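Iota-carrageenase (Alteromonas sp., PDB 1H80) hydrolyses the beta-1,4 linkages inside iota-carrageenans, the sulfated galactans of red algal cell walls, with inversion of anomeric configuration. Local coordinates at residues A[129-134]-A[154-159]; A[148-153]-A[182-187]; A[357-362]-A[428-433]. One frame throughout, in Å; residues are numbered along the deposited sequence.

Contacts 1 and 2 adjoin, their centres about 11 Å apart, and their segments alternate along the chain: strands 132-141 and 143-151 are consecutive, and the loop after the second supplies residues 154-159. Ser159 of contact 1 hydrogen-bonds Gln184 of contact 2, and Lys154 hydrogen-bonds Asn186. Contact 1 is buried and organised by a sodium ion bound largely through backbone carbonyls. Contact 2, partly buried, is regular parallel strand pairing, apolar along much of one face and polar on the other. Contact 3 lies at the surface, its centre about 24 Å from that of contact 2 and about 30 Å from that of contact 1; there the strand pairing is brief and aromatic rings and a proline dominate.

Contact 1 of 3, residues A[129-134]-A[154-159]; sequences DKNLAV and KTIFAS. With NA (sodium ion), chain H.
The carbonyl O of Asp129 faces the methyl CG2 of Thr155, 4.1 Å away, where the entry to strand 132-141 of the parallel beta-helix meets the loop that leads into strand 160-167. The Asp129 carboxylate is held within its own turn and by His97: OD1 accepts from the backbone N of Asn131, forming an Asx turn, while OD2 is hydrogen-bonded to His97 ND1. Within this turn Lys130 O accepts from Ile156 N at 2.7 Å, with an N-H...O angle of 155°. The Lys130 side chain runs alongside that of Ile156, and NZ bends back to hydrogen-bond OD1 of Asn131. Asn131 in turn sets CB against the edge of the Phe157 ring, 3.9 Å from CE2 and in the ring plane.

At Leu132 the contact becomes a metal site. Its carbonyl O binds the sodium ion at 2.2 Å, and the loop adds Thr155 OG1, Ile156 O and Phe157 O, with water 1 as fifth ligand. Leu132 O and Ile156 O stand only 3.1 Å apart, a separation consistent with the shared cation offsetting the repulsion between two oxygens. OG1 of Thr155 lies between its own backbone N and carbonyl carbon (chi1 60°), which brings it to 2.4 Å from sodium; it is also hydrogen-bonded to Asp152, a second-shell residue. Water 1 donates to OG of Ser159, which is also hydrogen-bonded to Gln184.

Ala133 packs its CB 3.6 Å from Ala158 O. At Val134 the chain turns a corner: CG2 lies against Ser159 CB, and the backbone N reaches Ser159 O at 2.8 Å, on a lone pair in the carbonyl plane but with N-H...O bent to 135°.

Contact 2 of 3, residues A[148-153]-A[182-187]; sequences FTIDDN and IKQNNA
Phe148 to Asp151 pair in parallel with Ile182 to Asn185, residue for residue, the strand axes 4.6 Å apart at closest and inclined by 13°. The bonds pass alternately between the strands, from Lys183 N to Phe148 O, Ile150 N to Lys183 O and Asn185 N to Ile150 O, the last nearly straight at 173°. Asp152 N extends the series to Asn185 O past the end of the strand.

Phe148, Ile150, Ile182 and Gln184 share one face. The Phe148 ring stands beside Ile182 because CG sits between the backbone N and carbonyl carbon (chi1 55°). Ile182 CG1 then lies over one ring face, 4.1 Å from the centroid, and its CD1 comes within 3.6 Å of Phe148 CZ. Ile150 CD1 meets Ile182 CG2 at 3.9 Å. Were Phe148 replaced by an alanine, CG1 and CD1 of Ile182 would probably lose the ring they pack on and a gap would open beside them.

The other face is polar. Asn185 ND2 donates to Asp151 OD1 at 3.0 Å, nearly along the C-O axis and close to the amide plane, although carboxylate and amide planes are steeply turned against each other. Asp151 OD2 has a second partner, Lys125, in a salt bridge. Thr149 CG2 also touches Asn185 ND2, at 3.5 Å. Past the strands, water 2 bridges Asp152 O and Asn186 ND2.

In-register pairing of residues on neighbouring coils, with side chains of matching character side by side, apolar Phe148 and Ile182 on one face, polar Asp151 and Asn185 on the other, is characteristic of the right-handed parallel beta-helix.

Contact 3 of 3, residues A[357-362]-A[428-433]; sequences TARFGY and RINFPV
Strands 351-359 and 421-429 form a parallel pair toward the C-terminal end of the beta-helix, and here Ala358 and Arg359 lie beside Arg428 and Ile429. Ile429 N donates to Ala358 O at 2.9 Å, and Phe360 N to Ile429 O at 2.8 Å with an almost straight angle of 178°. On the face carrying Arg359 and Ile429, the methyl CG2 of Ile429 sits over the guanidinium, 3.4 Å from NH1 and toward the rim, while Asn430 ND2 comes to its edge. The other methyl end, CD1, reaches Thr357 CG2 at 3.7 Å.

Parallel pairing, the hallmark of beta-helix coils, stops where Asn430 takes a left-handed backbone conformation and the chain swings out of the strand; aromatic packing takes over. CG of Phe360 is anti to the backbone N (chi1 -177°), which lays the ring against Phe431 and Pro432. Its edge is directed at the face of Phe431 in an edge-to-face pair, centroids 5.3 Å apart and planes at 63°. Phe360 CB also lies over that same Phe431 face, and Arg428 CD covers the opposite one, so the ring is packed from both sides. Pro432 CD rests over a face of Phe360, 3.6 Å from the ring centroid. Water 3 donates to Phe360 O at 2.7 Å and accepts from Asn430 ND2.

Contact 1 of 3, residues A[129-134]-A[154-159]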
loop_
_atom_site.group_PDB
_atom_site.type_symbol
_atom_site.label_atom_id
_atom_site.label_comp_id
_atom_site.label_asym_id
_atom_site.label_seq_id
_atom_site.Cartn_x
_atom_site.Cartn_y
_atom_site.Cartn_z
ATOM N N ASP A 129 -7.856 12.658 -13.654
ATOM C CA ASP A 129 -8.335 12.363 -12.308
ATOM C C ASP A 129 -7.147 12.018 -11.411
ATOM O O ASP A 129 -6.391 11.094 -11.710
ATOM C CB ASP A 129 -9.297 11.174 -12.367
ATOM C CG ASP A 129 -10.142 11.034 -11.118
ATOM O OD1 ASP A 129 -9.776 11.594 -10.062
ATOM O OD2 ASP A 129 -11.180 10.343 -11.195
ATOM N N LYS A 130 -6.977 12.752 -10.316
ATOM C CA LYS A 130 -5.865 12.481 -9.412
ATOM C C LYS A 130 -6.273 11.597 -8.233
ATOM O O LYS A 130 -5.421 11.073 -7.523
ATOM C CB LYS A 130 -5.272 13.789 -8.881
ATOM C CG LYS A 130 -6.151 14.505 -7.877
ATOM C CD LYS A 130 -5.422 15.683 -7.250
ATOM C CE LYS A 130 -6.261 16.319 -6.154
ATOM N NZ LYS A 130 -6.585 15.338 -5.081
ATOM N N ASN A 131 -7.576 11.435 -8.027
ATOM C CA ASN A 131 -8.080 10.618 -6.926
ATOM C C ASN A 131 -8.476 9.247 -7.450
ATOM O O ASN A 131 -9.660 8.954 -7.612
ATOM C CB ASN A 131 -9.284 11.303 -6.293
ATOM C CG ASN A 131 -8.969 12.713 -5.855
ATOM O OD1 ASN A 131 -8.013 12.936 -5.116
ATOM N ND2 ASN A 131 -9.764 13.676 -6.311
ATOM N N LEU A 132 -7.475 8.409 -7.698
ATOM C CA LEU A 132 -7.707 7.082 -8.252
ATOM C C LEU A 132 -7.045 5.918 -7.534
ATOM O O LEU A 132 -5.881 5.984 -7.159
ATOM C CB LEU A 132 -7.229 7.047 -9.702
ATOM C CG LEU A 132 -7.938 7.884 -10.762
ATOM C CD1 LEU A 132 -7.095 7.917 -12.028
ATOM C CD2 LEU A 132 -9.309 7.287 -11.038
ATOM N N ALA A 133 -7.809 4.846 -7.362
ATOM C CA ALA A 133 -7.308 3.611 -6.774
ATOM C C ALA A 133 -7.741 2.555 -7.784
ATOM O O ALA A 133 -8.738 2.738 -8.486
ATOM C CB ALA A 133 -7.953 3.350 -5.425
ATOM N N VAL A 134 -6.991 1.465 -7.889
ATOM C CA VAL A 134 -7.355 0.416 -8.831
ATOM C C VAL A 134 -8.427 -0.479 -8.212
ATOM O O VAL A 134 -9.460 -0.746 -8.827
ATOM C CB VAL A 134 -6.128 -0.428 -9.218
ATOM C CG1 VAL A 134 -6.526 -1.515 -10.199
ATOM C CG2 VAL A 134 -5.065 0.470 -9.836
ATOM N N LYS A 154 1.575 9.605 -10.076
ATOM C CA LYS A 154 1.575 10.189 -8.746
ATOM C C LYS A 154 0.177 10.581 -8.293
ATOM O O LYS A 154 -0.046 11.682 -7.791
ATOM C CB LYS A 154 2.515 11.397 -8.691
ATOM C CG LYS A 154 3.979 11.031 -8.875
ATOM C CD LYS A 154 4.886 12.169 -8.431
ATOM C CE LYS A 154 6.354 11.824 -8.622
ATOM N NZ LYS A 154 6.699 11.696 -10.066
ATOM N N THR A 155 -0.771 9.668 -8.473
ATOM C CA THR A 155 -2.140 9.922 -8.054
ATOM C C THR A 155 -2.267 9.739 -6.549
ATOM O O THR A 155 -1.413 9.120 -5.908
ATOM C CB THR A 155 -3.129 8.945 -8.715
ATOM O OG1 THR A 155 -2.785 7.602 -8.346
ATOM C CG2 THR A 155 -3.097 9.086 -10.222
ATOM N N ILE A 156 -3.336 10.292 -5.988
ATOM C CA ILE A 156 -3.610 10.150 -4.569
ATOM C C ILE A 156 -4.130 8.723 -4.403
ATOM O O ILE A 156 -4.640 8.137 -5.363
ATOM C CB ILE A 156 -4.706 11.142 -4.116
ATOM C CG1 ILE A 156 -4.266 12.578 -4.412
ATOM C CG2 ILE A 156 -5.008 10.951 -2.640
ATOM C CD1 ILE A 156 -2.966 12.989 -3.737
ATOM N N PHE A 157 -3.980 8.171 -3.201
ATOM C CA PHE A 157 -4.435 6.819 -2.864
ATOM C C PHE A 157 -3.538 5.691 -3.333
ATOM O O PHE A 157 -3.009 5.717 -4.445
ATOM C CB PHE A 157 -5.841 6.558 -3.421
ATOM C CG PHE A 157 -6.893 7.445 -2.837
ATOM C CD1 PHE A 157 -7.292 7.293 -1.516
ATOM C CD2 PHE A 157 -7.459 8.457 -3.597
ATOM C CE1 PHE A 157 -8.242 8.143 -0.955
ATOM C CE2 PHE A 157 -8.410 9.313 -3.049
ATOM C CZ PHE A 157 -8.801 9.156 -1.725
ATOM N N ALA A 158 -3.371 4.696 -2.468
ATOM C CA ALA A 158 -2.594 3.522 -2.821
ATOM C C ALA A 158 -3.457 2.833 -3.869
ATOM O O ALA A 158 -4.675 3.008 -3.890
ATOM C CB ALA A 158 -2.414 2.622 -1.610
ATOM N N SER A 159 -2.836 2.037 -4.728
ATOM C CA SER A 159 -3.574 1.366 -5.785
ATOM C C SER A 159 -4.555 0.306 -5.316
ATOM O O SER A 159 -5.617 0.143 -5.906
ATOM C CB SER A 159 -2.598 0.752 -6.779
ATOM O OG SER A 159 -1.862 1.776 -7.421
HETATM NA NA NA H . -3.739 6.308 -6.548
HETATM O O HOH W 1 -2.449 4.549 -7.618
#

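Contact 2 of 3, residues A[148-153]-A[182-187]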
loop_
_atom_site.group_PDB
_atom_site.type_symbol
_atom_site.label_atom_id
_atom_site.label_comp_id
_atom_site.label_asym_id
_atom_site.label_seq_id
_atom_site.Cartn_x
_atom_site.Cartn_y
_atom_site.Cartn_z
ATOM N N PHE A 148 -0.404 -7.711 -13.035
ATOM C CA PHE A 148 -0.564 -6.552 -13.885
ATOM C C PHE A 148 0.367 -5.458 -13.423
ATOM O O PHE A 148 0.942 -5.517 -12.331
ATOM C CB PHE A 148 -2.025 -6.088 -13.927
ATOM C CG PHE A 148 -2.629 -5.816 -12.584
ATOM C CD1 PHE A 148 -2.552 -4.548 -12.019
ATOM C CD2 PHE A 148 -3.319 -6.815 -11.902
ATOM C CE1 PHE A 148 -3.159 -4.276 -10.794
ATOM C CE2 PHE A 148 -3.929 -6.554 -10.674
ATOM C CZ PHE A 148 -3.851 -5.281 -10.120
ATOM N N THR A 149 0.558 -4.490 -14.304
ATOM C CA THR A 149 1.421 -3.360 -14.032
ATOM C C THR A 149 0.531 -2.134 -13.979
ATOM O O THR A 149 -0.436 -2.026 -14.733
ATOM C CB THR A 149 2.465 -3.180 -15.152
ATOM O OG1 THR A 149 3.330 -4.323 -15.185
ATOM C CG2 THR A 149 3.294 -1.923 -14.920
ATOM N N ILE A 150 0.850 -1.229 -13.067
ATOM C CA ILE A 150 0.088 -0.006 -12.923
ATOM C C ILE A 150 1.006 1.156 -13.251
ATOM O O ILE A 150 1.975 1.402 -12.536
ATOM C CB ILE A 150 -0.415 0.171 -11.480
ATOM C CG1 ILE A 150 -1.249 -1.044 -11.067
ATOM C CG2 ILE A 150 -1.227 1.457 -11.367
ATOM C CD1 ILE A 150 -1.540 -1.105 -9.583
ATOM N N ASP A 151 0.724 1.843 -14.353
ATOM C CA ASP A 151 1.504 3.012 -14.736
ATOM C C ASP A 151 0.800 4.186 -14.074
ATOM O O ASP A 151 -0.161 4.743 -14.608
ATOM C CB ASP A 151 1.514 3.191 -16.254
ATOM C CG ASP A 151 2.718 2.548 -16.912
ATOM O OD1 ASP A 151 3.414 1.745 -16.253
ATOM O OD2 ASP A 151 2.965 2.845 -18.097
ATOM N N ASP A 152 1.279 4.539 -12.889
ATOM C CA ASP A 152 0.698 5.622 -12.111
ATOM C C ASP A 152 1.224 6.962 -12.604
ATOM O O ASP A 152 2.120 7.026 -13.450
ATOM C CB ASP A 152 1.070 5.435 -10.638
ATOM C CG ASP A 152 0.082 6.081 -9.688
ATOM O OD1 ASP A 152 -0.712 6.946 -10.114
ATOM O OD2 ASP A 152 0.113 5.718 -8.494
ATOM N N ASN A 153 0.643 8.031 -12.074
ATOM C CA ASN A 153 1.056 9.384 -12.409
ATOM C C ASN A 153 0.957 10.166 -11.110
ATOM O O ASN A 153 0.336 11.226 -11.039
ATOM C CB ASN A 153 0.138 9.981 -13.475
ATOM C CG ASN A 153 0.602 11.344 -13.934
ATOM O OD1 ASN A 153 1.796 11.567 -14.138
ATOM N ND2 ASN A 153 -0.339 12.263 -14.110
ATOM N N ILE A 182 2.267 -7.735 -8.910
ATOM C CA ILE A 182 1.857 -6.418 -9.348
ATOM C C ILE A 182 3.052 -5.490 -9.260
ATOM O O ILE A 182 3.837 -5.555 -8.317
ATOM C CB ILE A 182 0.710 -5.861 -8.481
ATOM C CG1 ILE A 182 -0.499 -6.798 -8.560
ATOM C CG2 ILE A 182 0.316 -4.471 -8.976
ATOM C CD1 ILE A 182 -1.613 -6.445 -7.592
ATOM N N LYS A 183 3.200 -4.651 -10.275
ATOM C CA LYS A 183 4.281 -3.683 -10.320
ATOM C C LYS A 183 3.621 -2.337 -10.523
ATOM O O LYS A 183 2.749 -2.197 -11.377
ATOM C CB LYS A 183 5.221 -3.974 -11.495
ATOM C CG LYS A 183 6.192 -2.841 -11.830
ATOM C CD LYS A 183 7.125 -2.525 -10.674
ATOM C CE LYS A 183 8.003 -1.317 -10.981
ATOM N NZ LYS A 183 8.856 -1.545 -12.186
ATOM N N GLN A 184 4.016 -1.356 -9.720
ATOM C CA GLN A 184 3.471 -0.015 -9.850
ATOM C C GLN A 184 4.595 0.949 -10.177
ATOM O O GLN A 184 5.626 0.965 -9.504
ATOM C CB GLN A 184 2.785 0.428 -8.558
ATOM C CG GLN A 184 2.146 1.808 -8.664
ATOM C CD GLN A 184 1.186 2.093 -7.528
ATOM O OE1 GLN A 184 0.569 1.179 -6.987
ATOM N NE2 GLN A 184 1.038 3.364 -7.177
ATOM N N ASN A 185 4.400 1.738 -11.227
ATOM C CA ASN A 185 5.404 2.715 -11.624
ATOM C C ASN A 185 4.952 4.124 -11.285
ATOM O O ASN A 185 3.766 4.446 -11.357
ATOM C CB ASN A 185 5.672 2.641 -13.129
ATOM C CG ASN A 185 6.268 1.320 -13.550
ATOM O OD1 ASN A 185 7.298 0.897 -13.030
ATOM N ND2 ASN A 185 5.626 0.658 -14.504
ATOM N N ASN A 186 5.918 4.949 -10.903
ATOM C CA ASN A 186 5.692 6.353 -10.585
ATOM C C ASN A 186 4.584 6.647 -9.574
ATOM O O ASN A 186 3.647 7.395 -9.856
ATOM C CB ASN A 186 5.441 7.122 -11.888
ATOM C CG ASN A 186 5.585 8.620 -11.713
ATOM O OD1 ASN A 186 6.349 9.081 -10.867
ATOM N ND2 ASN A 186 4.864 9.388 -12.525
ATOM N N ALA A 187 4.707 6.068 -8.386
ATOM C CA ALA A 187 3.732 6.289 -7.323
ATOM C C ALA A 187 4.093 7.548 -6.538
ATOM O O ALA A 187 5.263 7.938 -6.473
ATOM C CB ALA A 187 3.707 5.091 -6.382
HETATM O O HOH W 2 3.796 8.641 -14.909
#

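Contact 3 of 3, residues A[357-362]-A[428-433]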
loop_
_atom_site.group_PDB
_atom_site.type_symbol
_atom_site.label_atom_id
_atom_site.label_comp_id
_atom_site.label_asym_id
_atom_site.label_seq_id
_atom_site.Cartn_x
_atom_site.Cartn_y
_atom_site.Cartn_z
ATOM N N THR A 357 17.158 -6.913 2.040
ATOM C CA THR A 357 18.297 -6.413 1.281
ATOM C C THR A 357 18.006 -5.002 0.799
ATOM O O THR A 357 17.013 -4.762 0.116
ATOM C CB THR A 357 18.597 -7.303 0.058
ATOM O OG1 THR A 357 18.856 -8.643 0.493
ATOM C CG2 THR A 357 19.817 -6.780 -0.700
ATOM N N ALA A 358 18.872 -4.068 1.171
ATOM C CA ALA A 358 18.711 -2.685 0.757
ATOM C C ALA A 358 19.906 -2.283 -0.090
ATOM O O ALA A 358 21.042 -2.329 0.371
ATOM C CB ALA A 358 18.604 -1.773 1.974
ATOM N N ARG A 359 19.643 -1.907 -1.335
ATOM C CA ARG A 359 20.708 -1.475 -2.229
ATOM C C ARG A 359 20.678 0.046 -2.255
ATOM O O ARG A 359 19.632 0.655 -2.485
ATOM C CB ARG A 359 20.496 -2.033 -3.638
ATOM C CG ARG A 359 21.570 -1.601 -4.635
ATOM C CD ARG A 359 21.310 -2.186 -6.018
ATOM N NE ARG A 359 21.583 -3.619 -6.076
ATOM C CZ ARG A 359 22.792 -4.144 -6.252
ATOM N NH1 ARG A 359 23.849 -3.356 -6.391
ATOM N NH2 ARG A 359 22.946 -5.463 -6.288
ATOM N N PHE A 360 21.834 0.648 -2.014
ATOM C CA PHE A 360 21.974 2.097 -1.981
ATOM C C PHE A 360 21.647 2.765 -3.312
ATOM O O PHE A 360 21.923 2.220 -4.380
ATOM C CB PHE A 360 23.407 2.452 -1.581
ATOM C CG PHE A 360 23.656 3.925 -1.448
ATOM C CD1 PHE A 360 23.217 4.621 -0.328
ATOM C CD2 PHE A 360 24.323 4.618 -2.450
ATOM C CE1 PHE A 360 23.442 5.994 -0.207
ATOM C CE2 PHE A 360 24.550 5.987 -2.339
ATOM C CZ PHE A 360 24.109 6.675 -1.215
ATOM N N GLY A 361 21.063 3.955 -3.229
ATOM C CA GLY A 361 20.721 4.722 -4.411
ATOM C C GLY A 361 20.656 6.195 -4.046
ATOM O O GLY A 361 20.638 6.537 -2.865
ATOM N N TYR A 362 20.605 7.066 -5.048
ATOM C CA TYR A 362 20.552 8.507 -4.814
ATOM C C TYR A 362 19.174 9.115 -5.041
ATOM O O TYR A 362 19.001 10.327 -4.918
ATOM C CB TYR A 362 21.557 9.215 -5.731
ATOM C CG TYR A 362 22.997 8.915 -5.404
ATOM C CD1 TYR A 362 23.625 9.532 -4.325
ATOM C CD2 TYR A 362 23.726 7.993 -6.154
ATOM C CE1 TYR A 362 24.944 9.239 -3.993
ATOM C CE2 TYR A 362 25.048 7.689 -5.831
ATOM C CZ TYR A 362 25.648 8.316 -4.749
ATOM O OH TYR A 362 26.948 8.010 -4.415
ATOM N N ARG A 428 23.043 -4.857 3.342
ATOM C CA ARG A 428 23.099 -3.609 2.603
ATOM C C ARG A 428 24.086 -3.771 1.463
ATOM O O ARG A 428 25.068 -4.506 1.578
ATOM C CB ARG A 428 23.561 -2.458 3.496
ATOM C CG ARG A 428 22.573 -2.039 4.561
ATOM C CD ARG A 428 23.108 -0.823 5.282
ATOM N NE ARG A 428 24.408 -1.107 5.879
ATOM C CZ ARG A 428 25.289 -0.176 6.229
ATOM N NH1 ARG A 428 25.009 1.108 6.041
ATOM N NH2 ARG A 428 26.449 -0.531 6.760
ATOM N N ILE A 429 23.816 -3.083 0.362
ATOM C CA ILE A 429 24.679 -3.139 -0.805
ATOM C C ILE A 429 25.018 -1.734 -1.291
ATOM O O ILE A 429 24.135 -0.902 -1.485
ATOM C CB ILE A 429 24.002 -3.898 -1.963
ATOM C CG1 ILE A 429 23.696 -5.336 -1.544
ATOM C CG2 ILE A 429 24.908 -3.878 -3.192
ATOM C CD1 ILE A 429 22.974 -6.135 -2.609
ATOM N N ASN A 430 26.311 -1.486 -1.476
ATOM C CA ASN A 430 26.831 -0.214 -1.965
ATOM C C ASN A 430 26.551 1.031 -1.133
ATOM O O ASN A 430 26.491 2.136 -1.672
ATOM C CB ASN A 430 26.367 0.024 -3.405
ATOM C CG ASN A 430 26.953 -0.984 -4.379
ATOM O OD1 ASN A 430 27.831 -1.771 -4.020
ATOM N ND2 ASN A 430 26.477 -0.959 -5.618
ATOM N N PHE A 431 26.377 0.866 0.172
ATOM C CA PHE A 431 26.149 2.022 1.025
ATOM C C PHE A 431 27.499 2.674 1.294
ATOM O O PHE A 431 28.518 1.989 1.398
ATOM C CB PHE A 431 25.500 1.606 2.346
ATOM C CG PHE A 431 23.998 1.627 2.313
ATOM C CD1 PHE A 431 23.292 0.655 1.613
ATOM C CD2 PHE A 431 23.290 2.623 2.980
ATOM C CE1 PHE A 431 21.899 0.673 1.576
ATOM C CE2 PHE A 431 21.895 2.650 2.952
ATOM C CZ PHE A 431 21.198 1.671 2.246
ATOM N N PRO A 432 27.527 4.010 1.390
ATOM C CA PRO A 432 28.789 4.707 1.650
ATOM C C PRO A 432 29.299 4.430 3.058
ATOM O O PRO A 432 28.554 3.980 3.928
ATOM C CB PRO A 432 28.422 6.170 1.439
ATOM C CG PRO A 432 26.990 6.220 1.875
ATOM C CD PRO A 432 26.416 4.967 1.252
ATOM N N VAL A 433 30.577 4.695 3.284
ATOM C CA VAL A 433 31.144 4.472 4.601
ATOM C C VAL A 433 30.409 5.350 5.612
ATOM O O VAL A 433 29.949 6.444 5.290
ATOM C CB VAL A 433 32.661 4.801 4.627
ATOM C CG1 VAL A 433 32.890 6.282 4.356
ATOM C CG2 VAL A 433 33.253 4.403 5.972
HETATM O O HOH W 3 23.977 1.032 -5.626
#